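Local coordinates for protein dipeptide Epimerase (Enterococcus faecalis, PDB 3KUM) that is an enzyme of the mandelate racemase/muconate lactonizing enzyme family in the enolase superfamily, pairing an N-terminal capping domain with a TIM-barrel-like domain, at residues K12-E17 with G324-P329; D132-I137 with T157-V162; V218-L223 with S242-Q247; G285-I290 with N313-D318. All blocks are in the same frame, centred on the assembly; numbering follows the deposited sequence.

Interactions 2, 3 and 4 follow one another along the chain, and all three are nested inside the long loop closed by interaction 1, which ties strand 3-21 to the loop after strand 314-317. Interactions 2 and 4 each join neighbouring parallel strands of the barrel sheet. Their centres lie about 17 Å apart, and they touch where K159 forms a salt bridge with D318; both also reach the bound arginine. Interaction 3 links two loops that follow barrel strands, its centre about 17 Å from that of interaction 4 and about 30 Å from that of interaction 1. Together they describe a barrel closed round a ligand pocket, with the N-terminal domain fastened to it.

Interaction 1 (K12-E17 with G324-P329); sequences KIKLKE and GLETAP
A chi1 of -55° in I13 puts CG2 anti to the backbone N, and a chi2 of -75° folds CD1 round, so that both methyls come down on 324-329. I13 CG2 rests 3.3 Å from T327 O and 3.8 Å from L325 CB, while I13 CD1 meets T327 CG2 at 3.7 Å and continues to the ring of P329. The side chain of I13 stands at about a right angle to those of L325 and T327. In E326 the bend is at chi2 (-68°), which curls the carboxylate toward K16 and sets OE2 3.2 Å from K16 CG. The side chains cross at a slant, the acid meeting the lysine's aliphatic part, well away from NZ. A water donates to both E326 OE2 and L15 O, adding a second link on this solvent-facing side; another accepts from K16 NZ and lies 2.7 Å from L325 O. Between these flanks the backbones run in opposite directions and form a single bridge at L15 and L325. E326 N donates to K14 O (3.0 Å), and K16 N donates to G324 O over a short 2.7 Å. The far side of L325 is covered by A29 and by T297 and L336, which buries the leucine. Strand 3-21 belongs to the antiparallel sheet of the N-terminal domain and 324-329 to a loop beyond the last barrel strand, with G324 about 4 Å from the bound arginine at the nearest atoms. The contact is thus part of the interface between capping domain and barrel that is characteristic of the enolase superfamily.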
# COMPACT_ATOMS: atom_id res chain seq x y z
N LYS A 12 28.13 -3.86 16.74
CA LYS A 12 27.98 -3.44 18.12
C LYS A 12 28.53 -2.03 18.28
O LYS A 12 29.72 -1.80 18.09
CB LYS A 12 28.71 -4.43 19.04
CG LYS A 12 28.06 -5.80 19.04
CD LYS A 12 28.89 -6.84 19.77
CE LYS A 12 28.24 -8.21 19.67
NZ LYS A 12 29.06 -9.28 20.28
N ILE A 13 27.65 -1.10 18.61
CA ILE A 13 28.03 0.30 18.77
C ILE A 13 27.69 0.76 20.18
O ILE A 13 26.55 0.66 20.61
CB ILE A 13 27.25 1.21 17.78
CG1 ILE A 13 27.45 0.72 16.34
CG2 ILE A 13 27.69 2.66 17.95
CD1 ILE A 13 28.80 1.04 15.74
N LYS A 14 28.69 1.27 20.90
CA LYS A 14 28.47 1.74 22.26
C LYS A 14 27.54 2.95 22.29
O LYS A 14 27.67 3.86 21.47
CB LYS A 14 29.81 2.11 22.91
CG LYS A 14 29.70 2.46 24.39
CD LYS A 14 29.26 1.25 25.21
CE LYS A 14 28.91 1.63 26.65
NZ LYS A 14 27.65 2.44 26.75
N LEU A 15 26.59 2.96 23.22
CA LEU A 15 25.68 4.09 23.35
C LEU A 15 26.33 5.14 24.25
O LEU A 15 27.04 4.80 25.20
CB LEU A 15 24.35 3.65 23.96
CG LEU A 15 23.52 2.65 23.15
CD1 LEU A 15 22.20 2.38 23.84
CD2 LEU A 15 23.28 3.20 21.76
N LYS A 16 26.10 6.42 23.95
CA LYS A 16 26.68 7.50 24.74
C LYS A 16 26.13 7.55 26.17
O LYS A 16 26.80 8.03 27.08
CB LYS A 16 26.46 8.85 24.05
CG LYS A 16 27.47 9.11 22.95
CD LYS A 16 27.39 10.52 22.37
CE LYS A 16 26.43 10.59 21.21
NZ LYS A 16 26.58 11.87 20.44
N GLU A 17 24.92 7.04 26.36
CA GLU A 17 24.29 7.01 27.68
C GLU A 17 23.40 5.77 27.76
O GLU A 17 22.90 5.29 26.74
CB GLU A 17 23.42 8.26 27.89
CG GLU A 17 24.12 9.59 27.62
CD GLU A 17 23.17 10.78 27.67
OE1 GLU A 17 22.12 10.74 26.98
OE2 GLU A 17 23.46 11.75 28.40
N GLY A 324 22.48 8.85 19.73
CA GLY A 324 23.14 8.26 20.89
C GLY A 324 24.31 7.35 20.58
O GLY A 324 24.94 6.85 21.51
N LEU A 325 24.62 7.14 19.30
CA LEU A 325 25.73 6.26 18.91
C LEU A 325 27.11 6.91 19.07
O LEU A 325 27.31 8.07 18.71
CB LEU A 325 25.56 5.81 17.45
CG LEU A 325 24.25 5.15 17.03
CD1 LEU A 325 24.34 4.77 15.55
CD2 LEU A 325 23.98 3.92 17.88
N GLU A 326 28.06 6.15 19.60
CA GLU A 326 29.42 6.65 19.79
C GLU A 326 30.16 6.77 18.46
O GLU A 326 31.03 7.63 18.31
CB GLU A 326 30.21 5.75 20.73
CG GLU A 326 29.97 6.03 22.20
CD GLU A 326 30.53 7.38 22.64
OE1 GLU A 326 31.22 8.04 21.84
OE2 GLU A 326 30.30 7.77 23.81
N THR A 327 29.83 5.90 17.51
CA THR A 327 30.46 5.94 16.20
C THR A 327 29.48 5.42 15.15
O THR A 327 28.51 4.72 15.47
CB THR A 327 31.77 5.09 16.19
OG1 THR A 327 32.50 5.35 14.99
CG2 THR A 327 31.46 3.60 16.29
N ALA A 328 29.72 5.77 13.89
CA ALA A 328 28.86 5.34 12.79
C ALA A 328 29.36 4.03 12.18
O ALA A 328 30.53 3.91 11.85
CB ALA A 328 28.82 6.42 11.71
N PRO A 329 28.47 3.04 12.02
CA PRO A 329 28.84 1.75 11.45
C PRO A 329 29.04 1.80 9.94
O PRO A 329 29.59 0.88 9.34
CB PRO A 329 27.67 0.86 11.83
CG PRO A 329 26.51 1.80 11.74
CD PRO A 329 27.05 3.04 12.43
O HOH W 1 29.90 6.06 25.70
O HOH W 2 25.97 10.32 18.09

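Interaction 2 (D132-I137 with T157-V162); sequences DITLGI and TLKIKV. With TYR (tyrosine), chain J; ARG (arginine), chain I.
Two lysines of one strand, K159 and K161, and T134 of the next turn their polar ends to a single bound pair, a tyrosine and an arginine. T134 OG1 accepts a weak bond from N of the arginine. The K159 chain is fully extended and passes T134, its CD 3.5 Å from T134 OG1, before NZ donates to O of the tyrosine at 2.8 Å. K161 instead bends at chi2 (-74°); its NZ lies 3.0 Å from OXT of the tyrosine and makes a weak bond to O of the arginine. D189 and N191 also hold K161 NZ, and E215 forms a salt bridge with K159 NZ, so neither amine relies on the ligands alone. Lysines two residues apart at the end of the second barrel strand match the KxK motif of muconate lactonizing enzyme relatives. Beneath them the backbones pair in parallel: K159 N donates to I133 O (3.0 Å), L135 N to K159 O (2.8 Å) and K161 N to L135 O. I137 CG1 is pressed tightly, at 3.5 Å, against K161 CB. On the opposite face I133 CG2 lies beside L158 CD2 (3.7 Å), the two side chains pointing the same way. That apolar face is covered by helix 140-153, the crossover between the two strands, with I160 also reaching helix 166-180; strand 185-189 flanks 157-161 on its other edge.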
# COMPACT_ATOMS: atom_id res chain seq x y z
N ASP A 132 11.67 14.20 16.50
CA ASP A 132 11.71 14.63 17.88
C ASP A 132 12.98 13.98 18.41
O ASP A 132 13.80 13.47 17.64
CB ASP A 132 10.50 14.10 18.67
CG ASP A 132 10.42 12.56 18.69
OD1 ASP A 132 11.48 11.89 18.61
OD2 ASP A 132 9.30 12.01 18.82
N ILE A 133 13.17 14.02 19.72
CA ILE A 133 14.30 13.37 20.35
C ILE A 133 13.71 12.87 21.65
O ILE A 133 12.94 13.58 22.30
CB ILE A 133 15.49 14.34 20.61
CG1 ILE A 133 16.70 13.53 21.10
CG2 ILE A 133 15.11 15.40 21.64
CD1 ILE A 133 18.02 14.28 21.05
N THR A 134 14.04 11.64 22.01
CA THR A 134 13.50 11.03 23.22
C THR A 134 14.33 11.32 24.46
O THR A 134 15.53 11.62 24.38
CB THR A 134 13.36 9.49 23.04
OG1 THR A 134 12.62 9.21 21.85
CG2 THR A 134 12.63 8.88 24.22
N LEU A 135 13.67 11.26 25.62
CA LEU A 135 14.32 11.46 26.91
C LEU A 135 13.96 10.22 27.73
O LEU A 135 12.79 9.97 28.01
CB LEU A 135 13.80 12.73 27.60
CG LEU A 135 14.12 14.07 26.95
CD1 LEU A 135 13.52 15.19 27.77
CD2 LEU A 135 15.63 14.25 26.85
N GLY A 136 14.97 9.44 28.08
CA GLY A 136 14.74 8.23 28.85
C GLY A 136 14.34 8.51 30.29
O GLY A 136 14.71 9.54 30.85
N ILE A 137 13.60 7.57 30.87
CA ILE A 137 13.13 7.70 32.24
C ILE A 137 14.26 8.10 33.18
O ILE A 137 15.39 7.62 33.04
CB ILE A 137 12.49 6.38 32.73
CG1 ILE A 137 11.29 6.03 31.84
CG2 ILE A 137 12.05 6.51 34.19
CD1 ILE A 137 10.60 4.72 32.18
N THR A 157 10.19 19.25 19.48
CA THR A 157 9.35 18.18 20.02
C THR A 157 10.18 17.21 20.86
O THR A 157 11.25 16.78 20.44
CB THR A 157 8.65 17.38 18.89
OG1 THR A 157 7.90 18.28 18.07
CG2 THR A 157 7.71 16.33 19.48
N LEU A 158 9.66 16.85 22.03
CA LEU A 158 10.37 15.94 22.90
C LEU A 158 9.50 14.74 23.26
O LEU A 158 8.33 14.90 23.60
CB LEU A 158 10.80 16.66 24.19
CG LEU A 158 11.54 17.99 24.05
CD1 LEU A 158 11.93 18.49 25.43
CD2 LEU A 158 12.76 17.82 23.17
N LYS A 159 10.08 13.55 23.15
CA LYS A 159 9.35 12.33 23.50
C LYS A 159 9.79 12.02 24.93
O LYS A 159 10.98 11.90 25.20
CB LYS A 159 9.72 11.19 22.55
CG LYS A 159 8.98 9.89 22.85
CD LYS A 159 9.12 8.87 21.73
CE LYS A 159 8.33 7.60 22.05
NZ LYS A 159 8.32 6.62 20.93
N ILE A 160 8.82 11.88 25.83
CA ILE A 160 9.10 11.62 27.24
C ILE A 160 8.64 10.26 27.73
O ILE A 160 7.46 9.93 27.67
CB ILE A 160 8.44 12.70 28.13
CG1 ILE A 160 8.94 14.09 27.71
CG2 ILE A 160 8.75 12.43 29.60
CD1 ILE A 160 8.17 15.24 28.36
N LYS A 161 9.59 9.48 28.24
CA LYS A 161 9.27 8.16 28.77
C LYS A 161 8.80 8.25 30.22
O LYS A 161 9.31 9.05 31.00
CB LYS A 161 10.50 7.24 28.68
CG LYS A 161 10.94 6.89 27.26
CD LYS A 161 10.00 5.88 26.62
CE LYS A 161 10.45 5.51 25.22
NZ LYS A 161 9.55 4.51 24.58
N VAL A 162 7.82 7.42 30.57
CA VAL A 162 7.28 7.37 31.92
C VAL A 162 6.82 5.94 32.13
O VAL A 162 6.72 5.18 31.17
CB VAL A 162 6.07 8.33 32.09
CG1 VAL A 162 6.49 9.76 31.82
CG2 VAL A 162 4.94 7.91 31.17
N TYR J . 11.84 3.14 20.90
CA TYR J . 10.86 2.30 21.57
C TYR J . 9.49 2.96 21.70
O TYR J . 9.21 3.92 20.95
CB TYR J . 11.37 1.91 22.96
CG TYR J . 12.62 1.06 22.93
CD1 TYR J . 13.62 1.25 23.88
CD2 TYR J . 12.80 0.07 21.96
CE1 TYR J . 14.77 0.47 23.87
CE2 TYR J . 13.96 -0.71 21.94
CZ TYR J . 14.94 -0.50 22.90
OH TYR J . 16.10 -1.23 22.90
OXT TYR J . 8.70 2.47 22.55
N ARG I . 12.81 6.61 20.46
CA ARG I . 13.13 5.14 20.49
C ARG I . 12.07 4.39 21.28
O ARG I . 11.47 4.93 22.22
CB ARG I . 14.49 4.91 21.16
CG ARG I . 15.57 5.85 20.70
CD ARG I . 16.67 5.89 21.74
NE ARG I . 17.51 7.08 21.60
CZ ARG I . 18.33 7.52 22.54
NH1 ARG I . 18.43 6.87 23.69
NH2 ARG I . 19.06 8.61 22.33

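Interaction 3 (V218-L223 with S242-Q247); sequences VKRRDL and SCFDAQ
This is a small surface contact between two loops of the TIM-barrel-like domain, each following a barrel strand: V218-L223 comes after strand 213-215 and S242-Q247 after strand 236-239. The first loop folds into a type I beta turn from K219 to D222, closed by D222 N donating to K219 O, and helix 223-232 starts directly after it with D222 as N-cap. The second loop likewise runs into a helix, 246-255, where the side chain of N-cap D245 holds the backbone N of D248. The turn presents the carbonyl of R220 to S242, whose OG donates to R220 O at 2.8 Å. OG also accepts a bond from Q216 NE2, so the hydroxyl is used both as donor and as acceptor. L223 flanks it with an apolar branch: CD1 approaches to 3.9 Å from S242 OG and 4.0 Å from S242 CB, which shields that side of the serine. R220 takes the rotamer that sets CG between the backbone N and the carbonyl carbon (chi1 64°), and from there its chain stretches out toward F244. The ring of F244 is further packed by T55 and F94, residues of the N-terminal domain. F244 CZ lies at the edge of the R220 guanidinium, near its plane, 3.7 Å from R220 NH2, with the two planes 67° apart. The serine bond is sharply bent at its acceptor: OG approaches R220 O at a C=O...donor angle of 108°, tilted somewhat from the carbonyl plane.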
# COMPACT_ATOMS: atom_id res chain seq x y z
N VAL A 218 -1.32 1.18 28.02
CA VAL A 218 -1.59 -0.11 28.64
C VAL A 218 -0.89 -1.27 27.93
O VAL A 218 -0.25 -1.09 26.89
CB VAL A 218 -3.11 -0.40 28.67
CG1 VAL A 218 -3.85 0.74 29.39
CG2 VAL A 218 -3.64 -0.55 27.25
N LYS A 219 -1.02 -2.47 28.50
CA LYS A 219 -0.42 -3.68 27.94
C LYS A 219 -0.83 -3.88 26.47
O LYS A 219 -2.00 -3.75 26.12
CB LYS A 219 -0.84 -4.89 28.78
CG LYS A 219 -0.22 -4.93 30.18
CD LYS A 219 1.28 -5.21 30.12
CE LYS A 219 1.94 -5.20 31.50
NZ LYS A 219 2.02 -3.82 32.10
N ARG A 220 0.15 -4.21 25.64
CA ARG A 220 -0.06 -4.41 24.21
C ARG A 220 -1.20 -5.35 23.83
O ARG A 220 -1.84 -5.16 22.80
CB ARG A 220 1.23 -4.91 23.57
CG ARG A 220 1.67 -6.26 24.06
CD ARG A 220 2.91 -6.74 23.32
NE ARG A 220 3.19 -8.14 23.60
CZ ARG A 220 4.16 -8.85 23.01
NH1 ARG A 220 4.33 -10.12 23.33
NH2 ARG A 220 4.95 -8.28 22.11
N ARG A 221 -1.46 -6.36 24.64
CA ARG A 221 -2.52 -7.31 24.33
C ARG A 221 -3.88 -6.93 24.91
O ARG A 221 -4.89 -7.58 24.63
CB ARG A 221 -2.11 -8.70 24.80
CG ARG A 221 -0.86 -9.21 24.10
CD ARG A 221 -1.21 -10.17 22.99
NE ARG A 221 -1.18 -11.55 23.45
CZ ARG A 221 -1.86 -12.55 22.89
NH1 ARG A 221 -1.76 -13.77 23.39
NH2 ARG A 221 -2.64 -12.32 21.85
N ASP A 222 -3.92 -5.86 25.71
CA ASP A 222 -5.18 -5.41 26.30
C ASP A 222 -5.82 -4.38 25.37
O ASP A 222 -5.81 -3.18 25.65
CB ASP A 222 -4.91 -4.82 27.68
CG ASP A 222 -6.17 -4.33 28.37
OD1 ASP A 222 -7.26 -4.92 28.14
OD2 ASP A 222 -6.08 -3.37 29.15
N LEU A 223 -6.35 -4.86 24.25
CA LEU A 223 -6.98 -4.01 23.25
C LEU A 223 -8.27 -3.34 23.73
O LEU A 223 -8.55 -2.20 23.37
CB LEU A 223 -7.25 -4.81 21.98
CG LEU A 223 -6.23 -4.69 20.84
CD1 LEU A 223 -4.84 -4.34 21.36
CD2 LEU A 223 -6.21 -6.00 20.07
N SER A 242 1.11 -2.55 20.52
CA SER A 242 -0.14 -3.23 20.17
C SER A 242 -0.23 -3.37 18.64
O SER A 242 -1.13 -4.04 18.13
CB SER A 242 -1.36 -2.43 20.66
OG SER A 242 -1.50 -2.49 22.07
N CYS A 243 0.69 -2.74 17.92
CA CYS A 243 0.67 -2.82 16.45
C CYS A 243 2.03 -3.12 15.83
O CYS A 243 2.89 -2.24 15.72
CB CYS A 243 0.10 -1.53 15.87
SG CYS A 243 -0.28 -1.61 14.09
N PHE A 244 2.22 -4.36 15.41
CA PHE A 244 3.48 -4.78 14.78
C PHE A 244 3.37 -4.75 13.25
O PHE A 244 4.16 -4.08 12.58
CB PHE A 244 3.85 -6.21 15.21
CG PHE A 244 4.58 -6.30 16.53
CD1 PHE A 244 4.27 -5.46 17.59
CD2 PHE A 244 5.57 -7.26 16.71
CE1 PHE A 244 4.93 -5.57 18.82
CE2 PHE A 244 6.24 -7.38 17.94
CZ PHE A 244 5.91 -6.54 18.99
N ASP A 245 2.39 -5.47 12.72
CA ASP A 245 2.21 -5.57 11.27
C ASP A 245 0.90 -5.00 10.74
O ASP A 245 0.12 -4.39 11.48
CB ASP A 245 2.35 -7.03 10.83
CG ASP A 245 1.40 -7.95 11.56
OD1 ASP A 245 0.31 -7.50 11.96
OD2 ASP A 245 1.73 -9.15 11.72
N ALA A 246 0.65 -5.23 9.46
CA ALA A 246 -0.56 -4.74 8.80
C ALA A 246 -1.82 -5.38 9.36
O ALA A 246 -2.84 -4.71 9.51
CB ALA A 246 -0.47 -4.99 7.28
N GLN A 247 -1.75 -6.67 9.67
CA GLN A 247 -2.91 -7.34 10.22
C GLN A 247 -3.28 -6.74 11.58
O GLN A 247 -4.46 -6.67 11.93
CB GLN A 247 -2.66 -8.84 10.33
CG GLN A 247 -2.66 -9.54 8.97
CD GLN A 247 -2.27 -11.00 9.06
OE1 GLN A 247 -1.14 -11.34 9.40
NE2 GLN A 247 -3.22 -11.88 8.75

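Interaction 4 (G285-I290 with N313-D318); sequences GIECMI and NITRAD. With ARG (arginine), chain I.
C288 and M289 pair with I314 and R316 in parallel strands whose axes approach to 4.6 Å at a crossing angle of -35°, and the register slips by one residue at a beta bulge between the two pairs. C288 N donates to N313 O before the bulge; after it I290 N donates to R316 O and D318 N to I290 O (2.8 Å). At the start, N313 sends ND2 straight to I286 O (2.9 Å, 174°), with the acceptor in its amide plane. T315 OG1 donates to E287 OE1 at 2.6 Å, coming from above the carboxylate plane. The same oxygen makes only a long salt bridge with R316, whose stronger partner is E212. Helix 298-310 provides the beta-alpha-beta crossover between these strands of the TIM-barrel-like sheet, and A317 bonds onward to D132, closing the barrel. Toward that helix, I290 CG2 packs on A317 CB (3.6 Å), with I314 beside them. On the inner face M289 CG lies across R316 CB at 3.6 Å, and M289 SD comes near D318 CB. With CG anti to the backbone N (chi1 176°), D318 directs its carboxylate into the pocket, where OD2 accepts from N of the bound arginine at 2.8 Å.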
# COMPACT_ATOMS: atom_id res chain seq x y z
N GLY A 285 -8.34 7.12 8.20
CA GLY A 285 -8.23 8.45 8.79
C GLY A 285 -7.36 8.52 10.04
O GLY A 285 -7.53 9.41 10.90
N ILE A 286 -6.41 7.60 10.15
CA ILE A 286 -5.50 7.54 11.28
C ILE A 286 -4.09 7.87 10.82
O ILE A 286 -3.55 7.18 9.95
CB ILE A 286 -5.50 6.11 11.90
CG1 ILE A 286 -6.86 5.86 12.57
CG2 ILE A 286 -4.34 5.94 12.88
CD1 ILE A 286 -7.07 4.41 12.98
N GLU A 287 -3.49 8.92 11.39
CA GLU A 287 -2.13 9.29 11.01
C GLU A 287 -1.13 8.30 11.60
O GLU A 287 -1.46 7.57 12.53
CB GLU A 287 -1.79 10.71 11.48
CG GLU A 287 -2.79 11.76 11.02
CD GLU A 287 -2.22 13.18 11.08
OE1 GLU A 287 -1.30 13.43 11.88
OE2 GLU A 287 -2.71 14.04 10.32
N CYS A 288 0.09 8.30 11.07
CA CYS A 288 1.14 7.41 11.53
C CYS A 288 2.42 8.14 11.89
O CYS A 288 2.76 9.16 11.30
CB CYS A 288 1.48 6.38 10.44
SG CYS A 288 0.20 5.15 10.11
N MET A 289 3.13 7.60 12.88
CA MET A 289 4.41 8.16 13.28
C MET A 289 5.42 7.05 13.01
O MET A 289 5.13 5.87 13.23
CB MET A 289 4.45 8.51 14.78
CG MET A 289 5.84 8.97 15.26
SD MET A 289 5.95 9.62 16.97
CE MET A 289 5.87 8.09 17.94
N ILE A 290 6.60 7.41 12.51
CA ILE A 290 7.63 6.42 12.23
C ILE A 290 8.57 6.44 13.44
O ILE A 290 9.08 7.49 13.82
CB ILE A 290 8.41 6.78 10.94
CG1 ILE A 290 9.48 5.73 10.65
CG2 ILE A 290 9.03 8.16 11.06
CD1 ILE A 290 8.97 4.49 9.93
N ASN A 313 0.87 10.54 5.00
CA ASN A 313 0.23 10.16 6.25
C ASN A 313 1.18 9.84 7.40
O ASN A 313 0.74 9.63 8.52
CB ASN A 313 -0.74 9.00 6.02
CG ASN A 313 -1.68 8.80 7.19
OD1 ASN A 313 -2.44 9.70 7.56
ND2 ASN A 313 -1.65 7.61 7.78
N ILE A 314 2.48 9.76 7.14
CA ILE A 314 3.43 9.53 8.22
C ILE A 314 3.75 10.98 8.59
O ILE A 314 4.67 11.58 8.05
CB ILE A 314 4.70 8.78 7.74
CG1 ILE A 314 4.28 7.43 7.14
CG2 ILE A 314 5.64 8.56 8.92
CD1 ILE A 314 5.43 6.51 6.78
N THR A 315 2.94 11.51 9.50
CA THR A 315 3.01 12.90 9.92
C THR A 315 3.89 13.26 11.11
O THR A 315 4.02 14.44 11.44
CB THR A 315 1.60 13.40 10.23
OG1 THR A 315 1.04 12.60 11.28
CG2 THR A 315 0.71 13.27 9.00
N ARG A 316 4.47 12.25 11.74
CA ARG A 316 5.34 12.46 12.89
C ARG A 316 6.53 11.51 12.79
O ARG A 316 6.40 10.42 12.23
CB ARG A 316 4.59 12.19 14.20
CG ARG A 316 3.44 13.13 14.51
CD ARG A 316 2.78 12.73 15.82
NE ARG A 316 1.75 13.66 16.27
CZ ARG A 316 0.46 13.57 15.99
NH1 ARG A 316 0.00 12.58 15.24
NH2 ARG A 316 -0.39 14.47 16.48
N ALA A 317 7.67 11.92 13.33
CA ALA A 317 8.86 11.08 13.28
C ALA A 317 9.64 11.04 14.58
O ALA A 317 9.86 12.08 15.22
CB ALA A 317 9.77 11.54 12.15
N ASP A 318 10.04 9.84 14.97
CA ASP A 318 10.82 9.60 16.18
C ASP A 318 12.01 8.75 15.73
O ASP A 318 12.10 7.56 16.02
CB ASP A 318 9.98 8.84 17.22
CG ASP A 318 10.77 8.48 18.46
OD1 ASP A 318 11.68 9.25 18.84
OD2 ASP A 318 10.47 7.43 19.08
N ARG I . 12.81 6.61 20.46
CA ARG I . 13.13 5.14 20.49
C ARG I . 12.07 4.39 21.28
O ARG I . 11.47 4.93 22.22
CB ARG I . 14.49 4.91 21.16
CG ARG I . 15.57 5.85 20.70
CD ARG I . 16.67 5.89 21.74
NE ARG I . 17.51 7.08 21.60
CZ ARG I . 18.33 7.52 22.54
NH1 ARG I . 18.43 6.87 23.69
NH2 ARG I . 19.06 8.61 22.33